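Local coordinates for oxidized polyvinyl alcohol hydrolase (Sphingopyxis, PDB 3WLA), which hydrolyses beta-diketones such as 4,6-nonanedione and the oxidized chains of polyvinyl alcohol, acting in the second step of the degradation of this polymer, at residues W245-G248 and L253-D256; Y190-K193 and S197-P200; F315-P320 and C326-F331; M232-V237 and N266-I271; F35-P40 and R143-K148. One frame throughout, in Å; residues are numbered along the deposited sequence.

Contact 1 (W245-G248 and L253-D256)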
# COMPACT_ATOMS: atom_id res chain seq x y z
N TRP A 245 -5.21 -15.10 -4.93
CA TRP A 245 -4.03 -15.66 -4.27
C TRP A 245 -4.39 -17.07 -3.82
O TRP A 245 -5.30 -17.30 -3.00
CB TRP A 245 -3.61 -14.81 -3.09
CG TRP A 245 -2.65 -15.52 -2.26
CD1 TRP A 245 -2.90 -16.59 -1.43
CD2 TRP A 245 -1.27 -15.28 -2.20
NE1 TRP A 245 -1.75 -17.01 -0.84
CE2 TRP A 245 -0.72 -16.23 -1.30
CE3 TRP A 245 -0.43 -14.35 -2.81
CZ2 TRP A 245 0.62 -16.28 -1.00
CZ3 TRP A 245 0.87 -14.40 -2.52
CH2 TRP A 245 1.41 -15.36 -1.62
N ASP A 246 -3.64 -18.03 -4.37
CA ASP A 246 -3.90 -19.43 -4.12
C ASP A 246 -2.54 -20.03 -3.83
O ASP A 246 -1.67 -19.96 -4.67
CB ASP A 246 -4.49 -20.02 -5.40
CG ASP A 246 -4.87 -21.47 -5.26
OD1 ASP A 246 -4.29 -22.18 -4.42
OD2 ASP A 246 -5.75 -21.90 -6.03
N CYS A 247 -2.36 -20.63 -2.67
CA CYS A 247 -1.07 -21.18 -2.35
C CYS A 247 -1.00 -22.70 -2.32
O CYS A 247 -0.06 -23.28 -1.77
CB CYS A 247 -0.60 -20.61 -1.02
SG CYS A 247 -1.75 -20.96 0.31
N GLY A 248 -1.96 -23.36 -2.96
CA GLY A 248 -1.91 -24.79 -2.95
C GLY A 248 -2.46 -25.33 -1.64
O GLY A 248 -2.60 -24.58 -0.65
N LEU A 253 -7.15 -21.54 -2.32
CA LEU A 253 -7.52 -20.18 -2.63
C LEU A 253 -7.87 -19.46 -1.34
O LEU A 253 -8.85 -19.79 -0.68
CB LEU A 253 -8.74 -20.19 -3.53
CG LEU A 253 -9.31 -18.83 -3.91
CD1 LEU A 253 -8.24 -17.93 -4.63
CD2 LEU A 253 -10.48 -19.10 -4.82
N CYS A 254 -7.07 -18.51 -0.92
CA CYS A 254 -7.48 -17.83 0.29
C CYS A 254 -7.70 -16.31 0.20
O CYS A 254 -8.09 -15.73 1.20
CB CYS A 254 -6.56 -18.19 1.44
SG CYS A 254 -4.86 -18.20 1.01
N SER A 255 -7.41 -15.67 -0.93
CA SER A 255 -7.72 -14.25 -1.11
C SER A 255 -8.20 -14.06 -2.55
O SER A 255 -7.59 -14.60 -3.50
CB SER A 255 -6.51 -13.34 -0.94
OG SER A 255 -6.15 -13.24 0.41
N ASP A 256 -9.29 -13.32 -2.71
CA ASP A 256 -9.81 -13.01 -4.03
C ASP A 256 -9.84 -11.49 -4.03
O ASP A 256 -10.57 -10.88 -3.26
CB ASP A 256 -11.21 -13.58 -4.14
CG ASP A 256 -11.90 -13.21 -5.45
OD1 ASP A 256 -11.51 -12.28 -6.17
OD2 ASP A 256 -12.89 -13.87 -5.73
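A classic beta bulge shapes this short antiparallel hairpin of strands 244-246 and 253-256, where Cys254 and Ser255 both face Trp245. The Trp245 N donates to Ser255 O at 2.8 Å in a nearly straight bond (N-H...O 169°). The carbonyl O of the same residue, turned to the same strand, takes two donors: Cys254 N reaches Trp245 O at 3.0 Å, and the bond from Ser255 N is weak. Past the bulge, Asp246 and Leu253 form a non-hydrogen-bonded pair. The sulfur of Cys254 lies at the edge of the indole, with SG 3.5 Å from Trp245 CD1, a sulfur-aromatic contact made near the ring plane. The Cys254 chi1 of 44° sets SG between its N and carbonyl carbon, from where it reaches the pyrrole side. The Leu253 CD1 rests 3.4 Å from Trp245 O. Within the turn, Asp246 OD1 accepts from Gly248 N at 3.0 Å, an Asx turn. Ser255 OG is held by Glu188. Trp245 leans on Ser162, probably a charge-relay residue, and on His285, beside a bound sulfate, so the hairpin flanks the probable active site. Leu253 packs on helix 201-210, and Asp256 N-caps helix 257-269 while forming a salt bridge with Arg205.

Contact 2 (Y190-K193 and S197-P200)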
# COMPACT_ATOMS: atom_id res chain seq x y z
N TYR A 190 -9.46 -7.67 4.36
CA TYR A 190 -9.83 -8.57 5.46
C TYR A 190 -11.24 -8.16 5.90
O TYR A 190 -11.47 -7.78 7.03
CB TYR A 190 -8.87 -8.43 6.64
CG TYR A 190 -7.43 -8.68 6.29
CD1 TYR A 190 -7.04 -9.86 5.63
CD2 TYR A 190 -6.43 -7.76 6.65
CE1 TYR A 190 -5.68 -10.10 5.35
CE2 TYR A 190 -5.08 -8.00 6.37
CZ TYR A 190 -4.71 -9.17 5.73
OH TYR A 190 -3.38 -9.43 5.54
N SER A 191 -12.19 -8.20 4.98
CA SER A 191 -13.54 -7.79 5.33
C SER A 191 -14.13 -8.55 6.48
O SER A 191 -13.91 -9.74 6.64
CB SER A 191 -14.45 -7.90 4.14
OG SER A 191 -13.84 -7.27 3.05
N THR A 192 -14.86 -7.82 7.33
CA THR A 192 -15.53 -8.44 8.47
C THR A 192 -17.01 -8.02 8.47
O THR A 192 -17.45 -7.22 7.65
CB THR A 192 -14.98 -7.96 9.79
OG1 THR A 192 -15.34 -6.58 9.95
CG2 THR A 192 -13.49 -8.10 9.84
N LYS A 193 -17.76 -8.59 9.41
CA LYS A 193 -19.16 -8.19 9.55
C LYS A 193 -19.11 -6.83 10.26
O LYS A 193 -18.06 -6.43 10.79
CB LYS A 193 -19.92 -9.19 10.40
CG LYS A 193 -20.30 -10.46 9.68
CD LYS A 193 -20.91 -11.38 10.72
CE LYS A 193 -21.17 -12.79 10.20
NZ LYS A 193 -21.90 -12.60 8.91
N SER A 197 -16.54 -8.98 13.51
CA SER A 197 -16.24 -10.43 13.59
C SER A 197 -15.91 -10.97 12.18
O SER A 197 -16.45 -10.47 11.20
CB SER A 197 -17.45 -11.20 14.19
OG SER A 197 -18.56 -11.10 13.30
N THR A 198 -15.05 -11.99 12.10
CA THR A 198 -14.67 -12.57 10.79
C THR A 198 -15.35 -13.92 10.49
O THR A 198 -15.54 -14.71 11.39
CB THR A 198 -13.11 -12.79 10.74
OG1 THR A 198 -12.48 -11.53 10.93
CG2 THR A 198 -12.63 -13.37 9.35
N VAL A 199 -15.78 -14.14 9.26
CA VAL A 199 -16.33 -15.44 8.87
C VAL A 199 -15.33 -15.86 7.77
O VAL A 199 -14.65 -15.01 7.17
CB VAL A 199 -17.78 -15.37 8.38
CG1 VAL A 199 -18.67 -15.02 9.58
CG2 VAL A 199 -17.95 -14.33 7.27
N PRO A 200 -15.22 -17.18 7.51
CA PRO A 200 -14.30 -17.75 6.51
C PRO A 200 -14.32 -17.12 5.14
O PRO A 200 -15.26 -16.41 4.78
CB PRO A 200 -14.67 -19.23 6.50
CG PRO A 200 -16.15 -19.18 6.78
CD PRO A 200 -16.16 -18.21 7.96
O HOH W 1 -15.47 -12.03 7.29
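Lys193 and Ser197 bury the largest areas, with Thr192 next, and one backbone bond ties the two sides together. The Lys193 N donates to Ser197 O at 2.9 Å, close to straight (173°). Beyond it the lysine chain runs alongside the serine hydroxyl, its CD 3.5 Å from Ser197 OG, whose hydrogen-bond partner is Asp195. The extended chain (chi2 174°, chi3 -172°) carries Lys193 CE to 3.4 Å from Val199 CG1, tighter than usual for two carbons; the bend comes only at NZ, and the two side chains cross at about a right angle. Thr192 lies beside the same acceptor: its CB is 3.2 Å from Ser197 O, and its methyl CG2 is 3.7 Å from Thr198 OG1. Its hydroxyl turns back, OG1 donating to Lys193 O at 2.9 Å. A glycine in place of Thr192 would probably leave Lys193 O without this donor and open a gap beside Thr198. A water links the segments, donating to Ser191 O and accepting from Val199 N. The two loop segments lie between strand 181-185 and helix 201-210; Val199 packs on Met207 of that helix, Ser191 touches its Thr204, and Thr192 pairs through its backbone with Gln217.

Contact 3 (F315-P320 and C326-F331)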
# COMPACT_ATOMS: atom_id res chain seq x y z
N PHE A 315 -9.60 17.78 -8.98
CA PHE A 315 -8.84 16.62 -9.51
C PHE A 315 -9.24 16.34 -10.96
O PHE A 315 -10.41 16.33 -11.31
CB PHE A 315 -9.16 15.39 -8.67
CG PHE A 315 -8.44 14.16 -9.10
CD1 PHE A 315 -7.07 14.04 -8.89
CD2 PHE A 315 -9.14 13.10 -9.70
CE1 PHE A 315 -6.37 12.88 -9.28
CE2 PHE A 315 -8.48 11.94 -10.11
CZ PHE A 315 -7.06 11.83 -9.89
N LYS A 316 -8.26 16.10 -11.81
CA LYS A 316 -8.54 15.76 -13.19
C LYS A 316 -7.81 14.44 -13.47
O LYS A 316 -6.63 14.31 -13.18
CB LYS A 316 -8.05 16.91 -14.13
CG LYS A 316 -8.82 18.21 -13.79
CD LYS A 316 -8.58 19.42 -14.67
CE LYS A 316 -9.36 20.60 -14.05
NZ LYS A 316 -10.71 20.14 -13.51
N LEU A 317 -8.55 13.44 -13.98
CA LEU A 317 -7.96 12.12 -14.28
C LEU A 317 -7.62 12.06 -15.76
O LEU A 317 -8.50 12.29 -16.59
CB LEU A 317 -8.99 11.02 -13.95
CG LEU A 317 -8.65 9.53 -14.15
CD1 LEU A 317 -7.50 9.19 -13.24
CD2 LEU A 317 -9.83 8.65 -13.82
N THR A 318 -6.37 11.78 -16.11
CA THR A 318 -6.04 11.67 -17.53
C THR A 318 -6.05 10.18 -17.90
O THR A 318 -6.07 9.31 -17.02
CB THR A 318 -4.68 12.27 -17.81
OG1 THR A 318 -3.67 11.46 -17.19
CG2 THR A 318 -4.60 13.72 -17.22
N ALA A 319 -6.04 9.85 -19.19
CA ALA A 319 -6.08 8.45 -19.58
C ALA A 319 -4.81 7.68 -19.25
O ALA A 319 -3.69 8.16 -19.54
CB ALA A 319 -6.34 8.35 -21.05
N PRO A 320 -4.96 6.50 -18.65
CA PRO A 320 -3.77 5.70 -18.32
C PRO A 320 -3.25 5.02 -19.61
O PRO A 320 -3.86 5.15 -20.70
CB PRO A 320 -4.30 4.69 -17.30
CG PRO A 320 -5.72 4.47 -17.76
CD PRO A 320 -6.17 5.86 -18.13
N CYS A 326 -9.41 3.30 -15.86
CA CYS A 326 -9.64 3.89 -14.54
C CYS A 326 -10.85 4.87 -14.55
O CYS A 326 -11.13 5.51 -15.58
CB CYS A 326 -8.39 4.63 -14.11
SG CYS A 326 -6.82 3.67 -14.28
N LYS A 327 -11.53 4.94 -13.41
CA LYS A 327 -12.67 5.83 -13.25
C LYS A 327 -12.55 6.46 -11.85
O LYS A 327 -11.97 5.86 -10.95
CB LYS A 327 -14.00 5.03 -13.36
CG LYS A 327 -14.42 4.29 -12.10
CD LYS A 327 -15.85 3.65 -12.19
CE LYS A 327 -16.99 4.64 -11.76
NZ LYS A 327 -17.20 4.77 -10.25
N ILE A 328 -13.07 7.68 -11.66
CA ILE A 328 -13.03 8.28 -10.33
C ILE A 328 -14.13 7.56 -9.57
O ILE A 328 -15.14 7.17 -10.18
CB ILE A 328 -13.30 9.80 -10.36
CG1 ILE A 328 -12.07 10.52 -10.96
CG2 ILE A 328 -13.52 10.32 -8.95
CD1 ILE A 328 -12.28 12.02 -11.27
N GLY A 329 -13.95 7.34 -8.27
CA GLY A 329 -14.98 6.66 -7.51
C GLY A 329 -14.81 5.15 -7.26
O GLY A 329 -13.68 4.63 -7.39
N ARG A 330 -15.90 4.45 -6.93
CA ARG A 330 -15.82 3.01 -6.66
C ARG A 330 -15.81 2.16 -7.92
O ARG A 330 -16.15 2.62 -9.01
CB ARG A 330 -16.99 2.57 -5.78
CG ARG A 330 -18.36 2.74 -6.47
CD ARG A 330 -19.55 2.27 -5.61
NE ARG A 330 -19.66 0.81 -5.53
CZ ARG A 330 -20.18 0.03 -6.47
NH1 ARG A 330 -20.68 0.57 -7.59
NH2 ARG A 330 -20.23 -1.31 -6.28
N PHE A 331 -15.36 0.92 -7.79
CA PHE A 331 -15.39 0.06 -8.97
C PHE A 331 -16.87 -0.24 -9.37
O PHE A 331 -17.70 -0.49 -8.51
CB PHE A 331 -14.68 -1.28 -8.70
CG PHE A 331 -13.18 -1.17 -8.71
CD1 PHE A 331 -12.49 -1.09 -9.89
CD2 PHE A 331 -12.46 -1.15 -7.51
CE1 PHE A 331 -11.07 -0.99 -9.90
CE2 PHE A 331 -11.07 -1.05 -7.49
CZ PHE A 331 -10.36 -0.97 -8.69
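Phe315, Leu317 and Pro320 meet Cys326 and Ile328 through apolar contacts alone; no hydrogen bond crosses. At one end Ile328 comes up to the rim of the Phe315 ring: its CD1 is 3.7 Å from Phe315 CD2, near the ring plane, and CG1 lies in that plane, 4.0 Å from CE2 of Phe315. Leu317, with CG anti to its N (chi1 -180°), extends one methyl onto the strand: CD2 is 3.8 Å from Cys326 O and 4.1 Å from Ile328 CG1. Sulfur packing closes the other end, where Cys326 SG sits 3.7 Å from Pro320 CG. An alanine in place of Phe315 is likely to leave the Ile328 methyl without its neighbour and a gap against Val275 and Val277. Polar contacts stay within 326-331: Lys327 NZ donates to Arg330 O at 2.7 Å, in the carbonyl plane on a lone pair, and to Ile328 O at 3.2 Å, so one ammonium group bonds carbonyls on both sides of Gly329. A disulfide joins Cys326 to Cys279 of strand 274-280. The arrangement is an antiparallel edge strand, 325-328, closing one side of the alpha/beta-hydrolase sheet, with the chain leading to it packed alongside.

Contact 4 (M232-V237 and N266-I271)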
# COMPACT_ATOMS: atom_id res chain seq x y z
N MET A 232 -6.48 13.14 0.82
CA MET A 232 -5.61 12.20 0.08
C MET A 232 -6.15 11.85 -1.27
O MET A 232 -7.34 12.09 -1.57
CB MET A 232 -5.46 10.85 0.82
CG MET A 232 -4.67 10.82 2.12
SD MET A 232 -4.57 9.16 2.84
CE MET A 232 -6.34 8.67 3.14
N VAL A 233 -5.27 11.27 -2.10
CA VAL A 233 -5.66 10.72 -3.40
C VAL A 233 -5.23 9.22 -3.35
O VAL A 233 -4.10 8.88 -2.94
CB VAL A 233 -4.98 11.47 -4.59
CG1 VAL A 233 -3.55 11.56 -4.39
CG2 VAL A 233 -5.30 10.80 -5.88
N VAL A 234 -6.14 8.33 -3.69
CA VAL A 234 -5.86 6.89 -3.64
C VAL A 234 -6.20 6.19 -4.95
O VAL A 234 -7.34 6.35 -5.48
CB VAL A 234 -6.65 6.25 -2.48
CG1 VAL A 234 -6.39 4.69 -2.40
CG2 VAL A 234 -6.26 6.93 -1.17
N ILE A 235 -5.23 5.47 -5.50
CA ILE A 235 -5.44 4.73 -6.74
C ILE A 235 -5.44 3.25 -6.39
O ILE A 235 -4.39 2.70 -6.05
CB ILE A 235 -4.32 5.02 -7.77
CG1 ILE A 235 -4.34 6.51 -8.16
CG2 ILE A 235 -4.49 4.14 -8.98
CD1 ILE A 235 -3.20 6.94 -8.98
N THR A 236 -6.60 2.61 -6.47
CA THR A 236 -6.70 1.17 -6.14
C THR A 236 -6.56 0.45 -7.46
O THR A 236 -7.19 0.85 -8.45
CB THR A 236 -8.06 0.81 -5.51
OG1 THR A 236 -8.16 1.40 -4.23
CG2 THR A 236 -8.18 -0.71 -5.32
N VAL A 237 -5.73 -0.60 -7.51
CA VAL A 237 -5.56 -1.32 -8.75
C VAL A 237 -5.99 -2.79 -8.56
O VAL A 237 -5.57 -3.45 -7.61
CB VAL A 237 -4.09 -1.24 -9.25
CG1 VAL A 237 -3.90 -2.09 -10.46
CG2 VAL A 237 -3.69 0.21 -9.55
N ASN A 266 -15.06 1.28 -2.24
CA ASN A 266 -16.31 1.78 -1.68
C ASN A 266 -16.05 2.73 -0.50
O ASN A 266 -16.63 3.83 -0.42
CB ASN A 266 -17.16 0.62 -1.19
CG ASN A 266 -17.80 -0.18 -2.33
OD1 ASN A 266 -17.77 0.21 -3.51
ND2 ASN A 266 -18.42 -1.29 -1.96
N TYR A 267 -15.19 2.29 0.40
CA TYR A 267 -14.85 3.08 1.57
C TYR A 267 -14.18 4.43 1.24
O TYR A 267 -14.65 5.49 1.69
CB TYR A 267 -13.91 2.29 2.49
CG TYR A 267 -13.42 3.14 3.61
CD1 TYR A 267 -14.20 3.34 4.75
CD2 TYR A 267 -12.21 3.84 3.51
CE1 TYR A 267 -13.79 4.22 5.78
CE2 TYR A 267 -11.78 4.74 4.53
CZ TYR A 267 -12.57 4.92 5.66
OH TYR A 267 -12.15 5.78 6.66
N PHE A 268 -13.08 4.40 0.48
CA PHE A 268 -12.38 5.63 0.11
C PHE A 268 -13.25 6.57 -0.75
O PHE A 268 -13.14 7.81 -0.70
CB PHE A 268 -11.10 5.29 -0.64
CG PHE A 268 -10.04 4.70 0.23
CD1 PHE A 268 -9.53 5.41 1.31
CD2 PHE A 268 -9.51 3.44 -0.07
CE1 PHE A 268 -8.50 4.92 2.08
CE2 PHE A 268 -8.46 2.92 0.71
CZ PHE A 268 -7.95 3.67 1.79
N SER A 269 -14.12 5.98 -1.57
CA SER A 269 -14.98 6.80 -2.39
C SER A 269 -16.05 7.48 -1.52
O SER A 269 -16.68 8.43 -1.95
CB SER A 269 -15.69 5.94 -3.45
OG SER A 269 -14.80 5.57 -4.50
N SER A 270 -16.27 6.95 -0.31
CA SER A 270 -17.28 7.50 0.56
C SER A 270 -16.76 8.60 1.45
O SER A 270 -17.56 9.23 2.16
CB SER A 270 -17.87 6.42 1.44
OG SER A 270 -16.98 6.12 2.50
N ILE A 271 -15.44 8.83 1.44
CA ILE A 271 -14.84 9.87 2.26
C ILE A 271 -14.68 11.10 1.36
O ILE A 271 -13.84 11.13 0.45
CB ILE A 271 -13.49 9.42 2.81
CG1 ILE A 271 -13.64 8.11 3.61
CG2 ILE A 271 -12.89 10.52 3.65
CD1 ILE A 271 -14.43 8.18 4.93
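Phe268 is swung by a chi1 of -72°, CG anti to the carbonyl carbon, so that its ring leaves the helix for the strand, while Val234 (chi1 179°) holds CG1 anti to its N and presents that methyl to the ring. The two side chains cross at about a right angle. Val234 CG1 lies over one face, 4.1 Å from Phe268 CD2 and equally near CE2, offset toward the rim. The opposite face takes CD2 of Tyr267, the preceding residue of the helix, so the phenyl is sandwiched between an aliphatic and an aromatic side chain. Met232 adds a looser contact, its CE 4.5 Å from Phe268 CE1 and oblique to the ring. No hydrogen bond spans the segments. Past Phe268 the chain turns: Tyr267 O accepts from both the N and the OG of Ser270. This is the packing of a helix on the central sheet of an alpha/beta fold. Strand 232-238 lies between strands 181-185 and 274-280. Phe268 also touches His276 of strand 274-280 and Asn169 of helix 163-174, while Leu172 of that helix meets both Met232 and Val234; residues on the other side of the strand, such as Ile235, face helix 292-304.

Contact 5 (F35-P40 and R143-K148)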
# COMPACT_ATOMS: atom_id res chain seq x y z
N PHE A 35 15.94 -0.31 4.68
CA PHE A 35 15.24 0.29 3.53
C PHE A 35 16.24 0.78 2.47
O PHE A 35 17.41 1.07 2.78
CB PHE A 35 14.29 1.42 3.98
CG PHE A 35 14.97 2.52 4.76
CD1 PHE A 35 14.97 2.51 6.14
CD2 PHE A 35 15.59 3.59 4.09
CE1 PHE A 35 15.59 3.58 6.89
CE2 PHE A 35 16.20 4.65 4.78
CZ PHE A 35 16.20 4.66 6.18
N VAL A 36 15.79 0.83 1.21
CA VAL A 36 16.65 1.24 0.12
C VAL A 36 16.24 2.63 -0.37
O VAL A 36 15.09 2.89 -0.66
CB VAL A 36 16.57 0.18 -1.00
CG1 VAL A 36 17.44 0.53 -2.17
CG2 VAL A 36 17.02 -1.18 -0.44
N VAL A 37 17.21 3.55 -0.43
CA VAL A 37 16.97 4.93 -0.86
C VAL A 37 17.52 5.14 -2.28
O VAL A 37 18.68 4.81 -2.56
CB VAL A 37 17.67 5.93 0.11
CG1 VAL A 37 17.52 7.40 -0.40
CG2 VAL A 37 17.02 5.82 1.50
N VAL A 38 16.66 5.61 -3.19
CA VAL A 38 17.08 5.89 -4.59
C VAL A 38 16.68 7.33 -4.83
O VAL A 38 15.56 7.62 -5.23
CB VAL A 38 16.34 4.98 -5.62
CG1 VAL A 38 16.98 5.13 -7.02
CG2 VAL A 38 16.43 3.51 -5.18
N PRO A 39 17.60 8.29 -4.56
CA PRO A 39 17.22 9.69 -4.77
C PRO A 39 17.12 10.12 -6.22
O PRO A 39 17.67 9.50 -7.11
CB PRO A 39 18.32 10.45 -4.03
CG PRO A 39 19.54 9.66 -4.35
CD PRO A 39 19.02 8.16 -4.22
N PRO A 40 16.35 11.19 -6.50
CA PRO A 40 16.20 11.69 -7.88
C PRO A 40 17.49 12.47 -8.20
O PRO A 40 18.23 12.84 -7.26
CB PRO A 40 14.99 12.60 -7.76
CG PRO A 40 15.17 13.17 -6.37
CD PRO A 40 15.57 11.98 -5.54
N ARG A 143 10.31 10.42 7.18
CA ARG A 143 10.74 11.61 7.93
C ARG A 143 12.27 11.69 8.06
O ARG A 143 12.84 12.78 8.01
CB ARG A 143 10.10 11.65 9.31
CG ARG A 143 8.71 12.22 9.33
CD ARG A 143 8.23 12.30 10.76
NE ARG A 143 6.78 12.52 10.79
CZ ARG A 143 6.18 13.65 10.45
NH1 ARG A 143 6.88 14.71 10.06
NH2 ARG A 143 4.86 13.72 10.48
N CYS A 144 12.94 10.55 8.20
CA CYS A 144 14.39 10.55 8.33
C CYS A 144 15.12 10.85 7.01
O CYS A 144 16.05 11.65 6.99
CB CYS A 144 14.91 9.23 8.92
SG CYS A 144 16.75 9.05 9.02
N VAL A 145 14.69 10.23 5.91
CA VAL A 145 15.35 10.50 4.63
C VAL A 145 15.27 12.01 4.35
O VAL A 145 16.21 12.61 3.80
CB VAL A 145 14.68 9.71 3.48
CG1 VAL A 145 15.25 10.12 2.14
CG2 VAL A 145 14.91 8.22 3.67
N GLY A 146 14.14 12.59 4.74
CA GLY A 146 13.90 14.01 4.56
C GLY A 146 14.91 14.95 5.25
O GLY A 146 14.83 16.17 5.08
N THR A 147 15.87 14.40 6.01
CA THR A 147 16.85 15.28 6.65
C THR A 147 18.08 15.40 5.75
O THR A 147 18.89 16.30 5.94
CB THR A 147 17.34 14.75 8.03
OG1 THR A 147 18.00 13.49 7.86
CG2 THR A 147 16.19 14.63 9.02
N LYS A 148 18.24 14.51 4.79
CA LYS A 148 19.39 14.58 3.92
C LYS A 148 19.02 15.00 2.48
O LYS A 148 19.85 15.58 1.78
CB LYS A 148 20.14 13.25 3.96
CG LYS A 148 21.30 13.20 3.01
CD LYS A 148 22.30 12.08 3.32
CE LYS A 148 23.41 12.06 2.22
NZ LYS A 148 24.30 10.84 2.26
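Van der Waals contact is all that passes between these segments, and it converges on one methyl, CG2 of Val145. Val37 and Val145 reach toward each other tip to tip, with Val37 CG2 3.9 Å from Val145 CG2. In both valines CG2 stands anti to the carbonyl carbon and beside the N, and the pair of methyls bridges the 8.0 Å between the two CA atoms. Phe35, two residues earlier on the same side of the strand, brings its ring to the same methyl: CE2 is 4.0 Å from Val145 CG2, the approach being oblique to the ring. A Phe35 chi1 of 56° places CG between N and the carbonyl carbon, a setting from which the ring stands off the strand toward the helix, with Val37 CG2 in its plane at the edge. Within the two segments, the hydrogen bonds are those at the end of the helix. There Cys144 O receives two donors from Thr147, the N at 2.9 Å and OG1 at 2.8 Å, the hydroxyl meeting it nearly end-on (C=O...OG1 161°); Lys148 N binds Val145 O at 3.0 Å. Covalent bonding enters through Cys144, whose disulfide to Cys12 fixes the N-terminal region to this helix. Strand 31-38 runs between strands 21-28 and 81-85, and helix 133-145 packs across this part of the sheet, with Val145 also resting on Met81 and Ile83 of strand 81-85.

In the fold
Contacts 3, 4 and 5 share the nine-stranded mixed sheet of the alpha/beta-hydrolase fold: contact 5 near one edge, on strand 31-38, contact 4 on inner strand 232-238, and contact 3 on the opposite edge strand 325-328. Along the chain contact 5 closes first, then contact 2; contact 1 falls within the span of contact 4, and contact 3 comes last. Contacts 3 and 4 have centres about 11 Å apart and touch, Arg330 meeting Asn266 and Phe331 packing on Thr236. The centre of contact 1 is about 16 Å from that of contact 2 and about 35 Å from that of contact 5. Contact 1, a surface hairpin beside the probable active site, and contact 2, a surface loop, lie outside that sheet.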